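Local coordinates for uncharacterized protein Atu2773 (Agrobacterium tumefaciens, PDB 2QV5) that is of unknown function but belongs to the divergent polysaccharide deacetylase family, so it probably has a fold related to that of carbohydrate-deacetylating enzymes, at residues I50-A63 and D74-P87. Sequence-based numbering, arbitrary orientation.
Sequences IRDLPPEVTLGFAA and DARREGHEILLQIP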
ATOM      1  N   ILE A  50      14.690  -3.777   2.978  1.00 10.76           N
ATOM      2  CA  ILE A  50      15.014  -4.698   1.891  1.00 16.36           C
ATOM      3  C   ILE A  50      15.871  -5.876   2.387  1.00 19.08           C
ATOM      4  O   ILE A  50      15.641  -7.029   2.007  1.00 18.15           O
ATOM      5  CB  ILE A  50      15.793  -3.956   0.752  1.00 24.12           C
ATOM      6  CG1 ILE A  50      14.964  -2.808   0.159  1.00 28.22           C
ATOM      7  CG2 ILE A  50      16.264  -4.921  -0.343  1.00 20.77           C
ATOM      8  CD1 ILE A  50      13.792  -3.228  -0.665  1.00 29.02           C
ATOM      9  N   ARG A  51      16.861  -5.567   3.224  1.00 14.50           N
ATOM     10  CA  ARG A  51      17.753  -6.571   3.833  1.00 18.84           C
ATOM     11  C   ARG A  51      17.015  -7.601   4.708  1.00 19.10           C
ATOM     12  O   ARG A  51      17.339  -8.795   4.677  1.00 18.10           O
ATOM     13  CB  ARG A  51      18.810  -5.843   4.668  1.00 20.53           C
ATOM     14  CG  ARG A  51      19.952  -6.678   5.208  1.00 30.93           C
ATOM     15  CD  ARG A  51      20.832  -5.791   6.082  1.00 47.74           C
ATOM     16  NE  ARG A  51      21.710  -6.556   6.963  1.00 59.39           N
ATOM     17  CZ  ARG A  51      21.436  -6.863   8.229  1.00 66.78           C
ATOM     18  NH1 ARG A  51      20.294  -6.472   8.788  1.00 68.48           N
ATOM     19  NH2 ARG A  51      22.310  -7.565   8.943  1.00 63.97           N
ATOM     20  N   ASP A  52      16.028  -7.135   5.475  1.00 16.97           N
ATOM     21  CA  ASP A  52      15.417  -7.945   6.535  1.00 16.37           C
ATOM     22  C   ASP A  52      14.060  -8.593   6.259  1.00 15.88           C
ATOM     23  O   ASP A  52      13.790  -9.684   6.769  1.00 18.83           O
ATOM     24  CB  ASP A  52      15.320  -7.145   7.839  1.00 16.68           C
ATOM     25  CG  ASP A  52      16.675  -6.826   8.447  1.00 26.97           C
ATOM     26  OD1 ASP A  52      17.708  -7.348   7.968  1.00 23.72           O
ATOM     27  OD2 ASP A  52      16.698  -6.033   9.410  1.00 28.54           O
ATOM     28  N   LEU A  53      13.188  -7.921   5.509  1.00 17.65           N
ATOM     29  CA  LEU A  53      11.837  -8.448   5.292  1.00 18.19           C
ATOM     30  C   LEU A  53      11.881  -9.565   4.251  1.00 13.60           C
ATOM     31  O   LEU A  53      12.588  -9.440   3.265  1.00 14.65           O
ATOM     32  CB  LEU A  53      10.857  -7.343   4.862  1.00 10.85           C
ATOM     33  CG  LEU A  53      10.657  -6.206   5.881  1.00 15.41           C
ATOM     34  CD1 LEU A  53      10.136  -4.942   5.228  1.00 18.23           C
ATOM     35  CD2 LEU A  53       9.740  -6.625   7.017  1.00 11.28           C
ATOM     36  N   PRO A  54      11.150 -10.672   4.489  1.00 14.20           N
ATOM     37  CA  PRO A  54      11.008 -11.695   3.451  1.00 12.64           C
ATOM     38  C   PRO A  54      10.196 -11.157   2.262  1.00 16.52           C
ATOM     39  O   PRO A  54       9.389 -10.223   2.444  1.00 13.05           O
ATOM     40  CB  PRO A  54      10.262 -12.821   4.178  1.00 14.08           C
ATOM     41  CG  PRO A  54       9.525 -12.136   5.260  1.00 17.50           C
ATOM     42  CD  PRO A  54      10.445 -11.057   5.725  1.00 11.01           C
ATOM     43  N   PRO A  55      10.427 -11.708   1.047  1.00 16.57           N
ATOM     44  CA  PRO A  55       9.798 -11.210  -0.195  1.00 17.02           C
ATOM     45  C   PRO A  55       8.268 -11.236  -0.224  1.00  9.50           C
ATOM     46  O   PRO A  55       7.659 -10.630  -1.102  1.00 11.45           O
ATOM     47  CB  PRO A  55      10.339 -12.149  -1.273  1.00 19.58           C
ATOM     48  CG  PRO A  55      10.902 -13.305  -0.565  1.00 20.94           C
ATOM     49  CD  PRO A  55      11.364 -12.808   0.771  1.00 17.47           C
ATOM     50  N   GLU A  56       7.669 -11.947   0.723  1.00  9.99           N
ATOM     51  CA  GLU A  56       6.216 -12.068   0.812  1.00  9.72           C
ATOM     52  C   GLU A  56       5.590 -10.795   1.369  1.00 10.42           C
ATOM     53  O   GLU A  56       4.399 -10.584   1.221  1.00 10.07           O
ATOM     54  CB  GLU A  56       5.838 -13.255   1.695  1.00 10.79           C
ATOM     55  CG  GLU A  56       6.070 -14.629   1.053  1.00 21.58           C
ATOM     56  CD  GLU A  56       7.490 -15.169   1.264  1.00 34.63           C
ATOM     57  OE1 GLU A  56       8.349 -14.453   1.838  1.00 21.19           O
ATOM     58  OE2 GLU A  56       7.745 -16.318   0.844  1.00 39.07           O
ATOM     59  N   VAL A  57       6.404  -9.968   2.023  1.00 11.14           N
ATOM     60  CA  VAL A  57       5.958  -8.690   2.561  1.00 12.24           C
ATOM     61  C   VAL A  57       5.881  -7.676   1.425  1.00  6.36           C
ATOM     62  O   VAL A  57       6.857  -7.449   0.692  1.00 14.15           O
ATOM     63  CB  VAL A  57       6.886  -8.214   3.700  1.00 11.21           C
ATOM     64  CG1 VAL A  57       6.485  -6.819   4.222  1.00 14.39           C
ATOM     65  CG2 VAL A  57       6.869  -9.223   4.845  1.00 14.33           C
ATOM     66  N   THR A  58       4.709  -7.071   1.278  1.00 11.62           N
ATOM     67  CA  THR A  58       4.469  -6.054   0.257  1.00  9.17           C
ATOM     68  C   THR A  58       5.128  -4.753   0.716  1.00  6.65           C
ATOM     69  O   THR A  58       5.070  -4.416   1.895  1.00  8.64           O
ATOM     70  CB  THR A  58       2.953  -5.871   0.046  1.00 14.14           C
ATOM     71  OG1 THR A  58       2.399  -7.117  -0.394  1.00  8.67           O
ATOM     72  CG2 THR A  58       2.635  -4.773  -0.983  1.00 11.14           C
ATOM     73  N   LEU A  59       5.770  -4.038  -0.205  1.00  7.44           N
ATOM     74  CA  LEU A  59       6.444  -2.784   0.164  1.00 10.06           C
ATOM     75  C   LEU A  59       5.773  -1.551  -0.435  1.00  9.26           C
ATOM     76  O   LEU A  59       5.475  -1.509  -1.628  1.00 11.62           O
ATOM     77  CB  LEU A  59       7.941  -2.846  -0.195  1.00 10.78           C
ATOM     78  CG  LEU A  59       8.726  -4.046   0.378  1.00  7.75           C
ATOM     79  CD1 LEU A  59      10.151  -4.046  -0.151  1.00 11.73           C
ATOM     80  CD2 LEU A  59       8.740  -4.072   1.889  1.00  8.24           C
ATOM     81  N   GLY A  60       5.522  -0.546   0.399  1.00 10.43           N
ATOM     82  CA  GLY A  60       4.953   0.714  -0.066  1.00 10.72           C
ATOM     83  C   GLY A  60       6.053   1.735  -0.283  1.00 10.80           C
ATOM     84  O   GLY A  60       6.884   1.959   0.612  1.00 12.36           O
ATOM     85  N   PHE A  61       6.080   2.327  -1.476  1.00  7.26           N
ATOM     86  CA  PHE A  61       7.124   3.291  -1.835  1.00  9.53           C
ATOM     87  C   PHE A  61       6.559   4.697  -1.725  1.00 15.28           C
ATOM     88  O   PHE A  61       5.491   4.977  -2.252  1.00 18.53           O
ATOM     89  CB  PHE A  61       7.634   3.027  -3.261  1.00  9.24           C
ATOM     90  CG  PHE A  61       8.672   1.960  -3.324  1.00 18.69           C
ATOM     91  CD1 PHE A  61       8.386   0.664  -2.902  1.00 16.22           C
ATOM     92  CD2 PHE A  61       9.946   2.249  -3.768  1.00 21.86           C
ATOM     93  CE1 PHE A  61       9.344  -0.330  -2.922  1.00 13.28           C
ATOM     94  CE2 PHE A  61      10.907   1.259  -3.800  1.00 22.07           C
ATOM     95  CZ  PHE A  61      10.602  -0.041  -3.381  1.00 19.82           C
ATOM     96  N   ALA A  62       7.274   5.572  -1.023  1.00 15.55           N
ATOM     97  CA  ALA A  62       6.814   6.939  -0.832  1.00 16.61           C
ATOM     98  C   ALA A  62       7.094   7.724  -2.095  1.00 18.26           C
ATOM     99  O   ALA A  62       8.221   7.728  -2.589  1.00 13.80           O
ATOM    100  CB  ALA A  62       7.517   7.562   0.330  1.00 13.34           C
ATOM    101  N   ALA A  63       6.074   8.394  -2.622  1.00 19.18           N
ATOM    102  CA  ALA A  63       6.228   9.117  -3.894  1.00 23.01           C
ATOM    103  C   ALA A  63       7.246  10.259  -3.766  1.00 25.56           C
ATOM    104  O   ALA A  63       8.005  10.514  -4.688  1.00 21.29           O
ATOM    105  CB  ALA A  63       4.891   9.627  -4.386  1.00 19.21           C
ATOM    106  N   ASP A  74      16.001  -3.249  -6.135  1.00 12.23           N
ATOM    107  CA  ASP A  74      16.339  -4.135  -5.021  1.00 14.47           C
ATOM    108  C   ASP A  74      15.121  -4.936  -4.560  1.00 14.82           C
ATOM    109  O   ASP A  74      15.203  -6.152  -4.392  1.00 12.06           O
ATOM    110  CB  ASP A  74      16.905  -3.347  -3.823  1.00 20.14           C
ATOM    111  CG  ASP A  74      18.311  -2.794  -4.071  1.00 27.59           C
ATOM    112  OD1 ASP A  74      18.814  -2.837  -5.218  1.00 37.53           O
ATOM    113  OD2 ASP A  74      18.919  -2.303  -3.096  1.00 29.16           O
ATOM    114  N   ALA A  75      13.991  -4.262  -4.387  1.00 10.37           N
ATOM    115  CA  ALA A  75      12.767  -4.942  -3.922  1.00 10.13           C
ATOM    116  C   ALA A  75      12.276  -6.001  -4.908  1.00  7.34           C
ATOM    117  O   ALA A  75      12.001  -7.138  -4.510  1.00 14.74           O
ATOM    118  CB  ALA A  75      11.679  -3.931  -3.634  1.00  9.79           C
ATOM    119  N   ARG A  76      12.224  -5.641  -6.194  1.00 11.53           N
ATOM    120  CA  ARG A  76      11.757  -6.551  -7.242  1.00  9.29           C
ATOM    121  C   ARG A  76      12.732  -7.697  -7.504  1.00 10.81           C
ATOM    122  O   ARG A  76      12.315  -8.795  -7.862  1.00 12.49           O
ATOM    123  CB  ARG A  76      11.454  -5.798  -8.536  1.00 12.62           C
ATOM    124  CG  ARG A  76      10.274  -4.830  -8.428  1.00 14.84           C
ATOM    125  CD  ARG A  76       8.990  -5.587  -8.162  1.00 14.12           C
ATOM    126  NE  ARG A  76       8.565  -6.381  -9.311  1.00 18.75           N
ATOM    127  CZ  ARG A  76       7.585  -7.277  -9.276  1.00 23.57           C
ATOM    128  NH1 ARG A  76       6.929  -7.507  -8.144  1.00 20.90           N
ATOM    129  NH2 ARG A  76       7.265  -7.947 -10.375  1.00 16.11           N
ATOM    130  N   ARG A  77      14.024  -7.441  -7.305  1.00  9.56           N
ATOM    131  CA  ARG A  77      15.040  -8.490  -7.401  1.00 14.91           C
ATOM    132  C   ARG A  77      14.775  -9.580  -6.376  1.00 12.80           C
ATOM    133  O   ARG A  77      14.829 -10.763  -6.704  1.00 11.84           O
ATOM    134  CB  ARG A  77      16.451  -7.927  -7.214  1.00 11.45           C
ATOM    135  CG  ARG A  77      17.504  -8.995  -7.136  1.00 18.35           C
ATOM    136  CD  ARG A  77      18.935  -8.498  -7.281  1.00 21.99           C
ATOM    137  NE  ARG A  77      19.825  -9.554  -6.798  1.00 31.01           N
ATOM    138  CZ  ARG A  77      20.133 -10.657  -7.480  1.00 30.27           C
ATOM    139  NH1 ARG A  77      20.915 -11.565  -6.924  1.00 28.06           N
ATOM    140  NH2 ARG A  77      19.668 -10.857  -8.714  1.00 25.54           N
ATOM    141  N   GLU A  78      14.474  -9.165  -5.145  1.00 13.28           N
ATOM    142  CA  GLU A  78      14.131 -10.088  -4.065  1.00 16.76           C
ATOM    143  C   GLU A  78      12.751 -10.750  -4.247  1.00 12.92           C
ATOM    144  O   GLU A  78      12.481 -11.781  -3.644  1.00 18.10           O
ATOM    145  CB  GLU A  78      14.220  -9.393  -2.688  1.00 16.49           C
ATOM    146  CG  GLU A  78      15.585  -8.769  -2.341  1.00 28.04           C
ATOM    147  CD  GLU A  78      16.758  -9.745  -2.424  1.00 39.64           C
ATOM    148  OE1 GLU A  78      16.610 -10.922  -2.020  1.00 39.67           O
ATOM    149  OE2 GLU A  78      17.844  -9.326  -2.885  1.00 48.51           O
ATOM    150  N   GLY A  79      11.882 -10.153  -5.065  1.00 13.81           N
ATOM    151  CA  GLY A  79      10.568 -10.746  -5.365  1.00 10.94           C
ATOM    152  C   GLY A  79       9.367 -10.091  -4.685  1.00 14.56           C
ATOM    153  O   GLY A  79       8.242 -10.592  -4.788  1.00 13.85           O
ATOM    154  N   HIS A  80       9.592  -8.987  -3.979  1.00  8.62           N
ATOM    155  CA  HIS A  80       8.484  -8.274  -3.323  1.00  9.04           C
ATOM    156  C   HIS A  80       7.457  -7.741  -4.325  1.00 13.06           C
ATOM    157  O   HIS A  80       7.835  -7.263  -5.403  1.00 11.28           O
ATOM    158  CB  HIS A  80       8.974  -7.068  -2.522  1.00  7.68           C
ATOM    159  CG  HIS A  80       9.901  -7.405  -1.403  1.00 13.03           C
ATOM    160  ND1 HIS A  80       9.460  -7.712  -0.130  1.00 12.53           N
ATOM    161  CD2 HIS A  80      11.253  -7.443  -1.355  1.00  7.86           C
ATOM    162  CE1 HIS A  80      10.505  -7.926   0.653  1.00 10.17           C
ATOM    163  NE2 HIS A  80      11.603  -7.779  -0.067  1.00  6.18           N
ATOM    164  N   GLU A  81       6.175  -7.822  -3.955  1.00 14.13           N
ATOM    165  CA  GLU A  81       5.142  -6.977  -4.567  1.00 11.01           C
ATOM    166  C   GLU A  81       5.298  -5.558  -4.027  1.00  9.05           C
ATOM    167  O   GLU A  81       5.625  -5.354  -2.859  1.00  9.46           O
ATOM    168  CB  GLU A  81       3.741  -7.486  -4.244  1.00 11.15           C
ATOM    169  CG  GLU A  81       2.685  -7.017  -5.229  1.00 17.42           C
ATOM    170  CD  GLU A  81       1.323  -7.616  -4.956  1.00 23.77           C
ATOM    171  OE1 GLU A  81       1.183  -8.855  -5.110  1.00 21.27           O
ATOM    172  OE2 GLU A  81       0.396  -6.838  -4.609  1.00 19.38           O
ATOM    173  N   ILE A  82       5.070  -4.567  -4.883  1.00  9.09           N
ATOM    174  CA  ILE A  82       5.287  -3.155  -4.548  0.50 12.96           C
ATOM    175  C   ILE A  82       3.986  -2.354  -4.699  1.00 10.21           C
ATOM    176  O   ILE A  82       3.248  -2.594  -5.650  1.00 11.13           O
ATOM    177  CB  ILE A  82       6.417  -2.564  -5.463  0.50 14.29           C
ATOM    178  CG1 ILE A  82       7.800  -2.752  -4.835  0.50 17.76           C
ATOM    179  CG2 ILE A  82       6.256  -1.068  -5.713  0.50 17.36           C
ATOM    180  CD1 ILE A  82       8.363  -4.125  -4.895  0.50 21.43           C
ATOM    181  N   LEU A  83       3.737  -1.404  -3.793  1.00  8.95           N
ATOM    182  CA  LEU A  83       2.651  -0.412  -3.932  1.00  7.25           C
ATOM    183  C   LEU A  83       3.237   0.999  -3.955  1.00 16.22           C
ATOM    184  O   LEU A  83       4.270   1.255  -3.324  1.00 15.43           O
ATOM    185  CB  LEU A  83       1.656  -0.523  -2.780  1.00  9.01           C
ATOM    186  CG  LEU A  83       0.836  -1.811  -2.664  1.00 16.11           C
ATOM    187  CD1 LEU A  83      -0.063  -1.780  -1.466  1.00 12.12           C
ATOM    188  CD2 LEU A  83       0.002  -2.050  -3.910  1.00  8.71           C
ATOM    189  N   LEU A  84       2.584   1.907  -4.681  1.00 12.39           N
ATOM    190  CA  LEU A  84       2.958   3.319  -4.667  1.00 14.32           C
ATOM    191  C   LEU A  84       2.120   4.100  -3.648  1.00  9.34           C
ATOM    192  O   LEU A  84       0.906   4.089  -3.728  1.00 14.20           O
ATOM    193  CB  LEU A  84       2.738   3.928  -6.052  1.00 13.09           C
ATOM    194  CG  LEU A  84       3.123   5.399  -6.242  1.00 16.68           C
ATOM    195  CD1 LEU A  84       4.600   5.660  -5.890  1.00 10.38           C
ATOM    196  CD2 LEU A  84       2.819   5.780  -7.662  1.00 21.15           C
ATOM    197  N   GLN A  85       2.767   4.784  -2.708  1.00 11.08           N
ATOM    198  CA  GLN A  85       2.029   5.624  -1.747  1.00 15.71           C
ATOM    199  C   GLN A  85       1.818   7.036  -2.276  1.00 15.41           C
ATOM    200  O   GLN A  85       2.782   7.750  -2.557  1.00 19.57           O
ATOM    201  CB  GLN A  85       2.741   5.710  -0.406  1.00 15.07           C
ATOM    202  CG  GLN A  85       2.663   4.477   0.428  1.00 21.36           C
ATOM    203  CD  GLN A  85       3.579   4.532   1.639  1.00 29.83           C
ATOM    204  OE1 GLN A  85       4.799   4.510   1.507  1.00 32.07           O
ATOM    205  NE2 GLN A  85       2.988   4.590   2.827  1.00 34.54           N
ATOM    206  N   ILE A  86       0.558   7.441  -2.371  1.00 13.83           N
ATOM    207  CA  ILE A  86       0.186   8.742  -2.905  1.00 16.50           C
ATOM    208  C   ILE A  86      -0.157   9.712  -1.776  1.00 19.55           C
ATOM    209  O   ILE A  86      -1.061   9.439  -0.989  1.00 20.32           O
ATOM    210  CB  ILE A  86      -1.020   8.605  -3.864  1.00 20.48           C
ATOM    211  CG1 ILE A  86      -0.685   7.640  -5.004  1.00 17.47           C
ATOM    212  CG2 ILE A  86      -1.441   9.967  -4.421  1.00 20.15           C
ATOM    213  CD1 ILE A  86       0.437   8.134  -5.885  1.00 16.30           C
ATOM    214  N   PRO A  87       0.562  10.848  -1.692  1.00 25.65           N
ATOM    215  CA  PRO A  87       0.262  11.852  -0.660  1.00 24.37           C
ATOM    216  C   PRO A  87      -1.113  12.512  -0.863  1.00 19.07           C
ATOM    217  O   PRO A  87      -1.383  13.056  -1.930  1.00 20.54           O
ATOM    218  CB  PRO A  87       1.398  12.877  -0.819  1.00 23.70           C
ATOM    219  CG  PRO A  87       1.897  12.706  -2.195  1.00 25.93           C
ATOM    220  CD  PRO A  87       1.690  11.256  -2.550  1.00 27.65           C
TER
HETATM  221  O   HOH W   1      13.934  -8.707   1.135  1.00 29.02           O
HETATM  222  O   HOH W   2       5.121  -9.076  -1.644  1.00 15.91           O
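Ile50, near the end of helix 43-52, lays CD1 on the methyl of Ala75, 3.7 Å from CB, and its CG2 against CB of Asp74. Beyond it the chain wraps around the imidazole of His80. A water joins NE2 of that ring to the carbonyl oxygen of Leu53. Pro55 puts CA over one face, offset toward the rim and 3.6 Å from the ring centroid, and a second water links Pro55 O to Glu81 N. The ring's rotation is fixed by ND1, which donates in the ring plane to Val57 O (2.7 Å, 167° at the hydrogen). Leu59 sets CD1 over the centre of the opposite face, so that two CH-pi contacts clamp the ring. From Leu59 the strands pair in parallel: Leu59 N to Glu81 O, Leu83 N to Leu59 O, Phe61 N to Leu83 O (2.8 Å) and Gln85 N to Phe61 O. Phe61 rests CZ against Ala75 CB, which meets the ring at its edge. Ala63 N adds a weak bond to Gln85 O. Strand 58-62, helix 68-78, whose Schellman end is at Gly79, and strand 82-88 form a beta-alpha-beta unit; strand 30-39 pairs with strand 58-62, and strand 128-131 with strand 82-88.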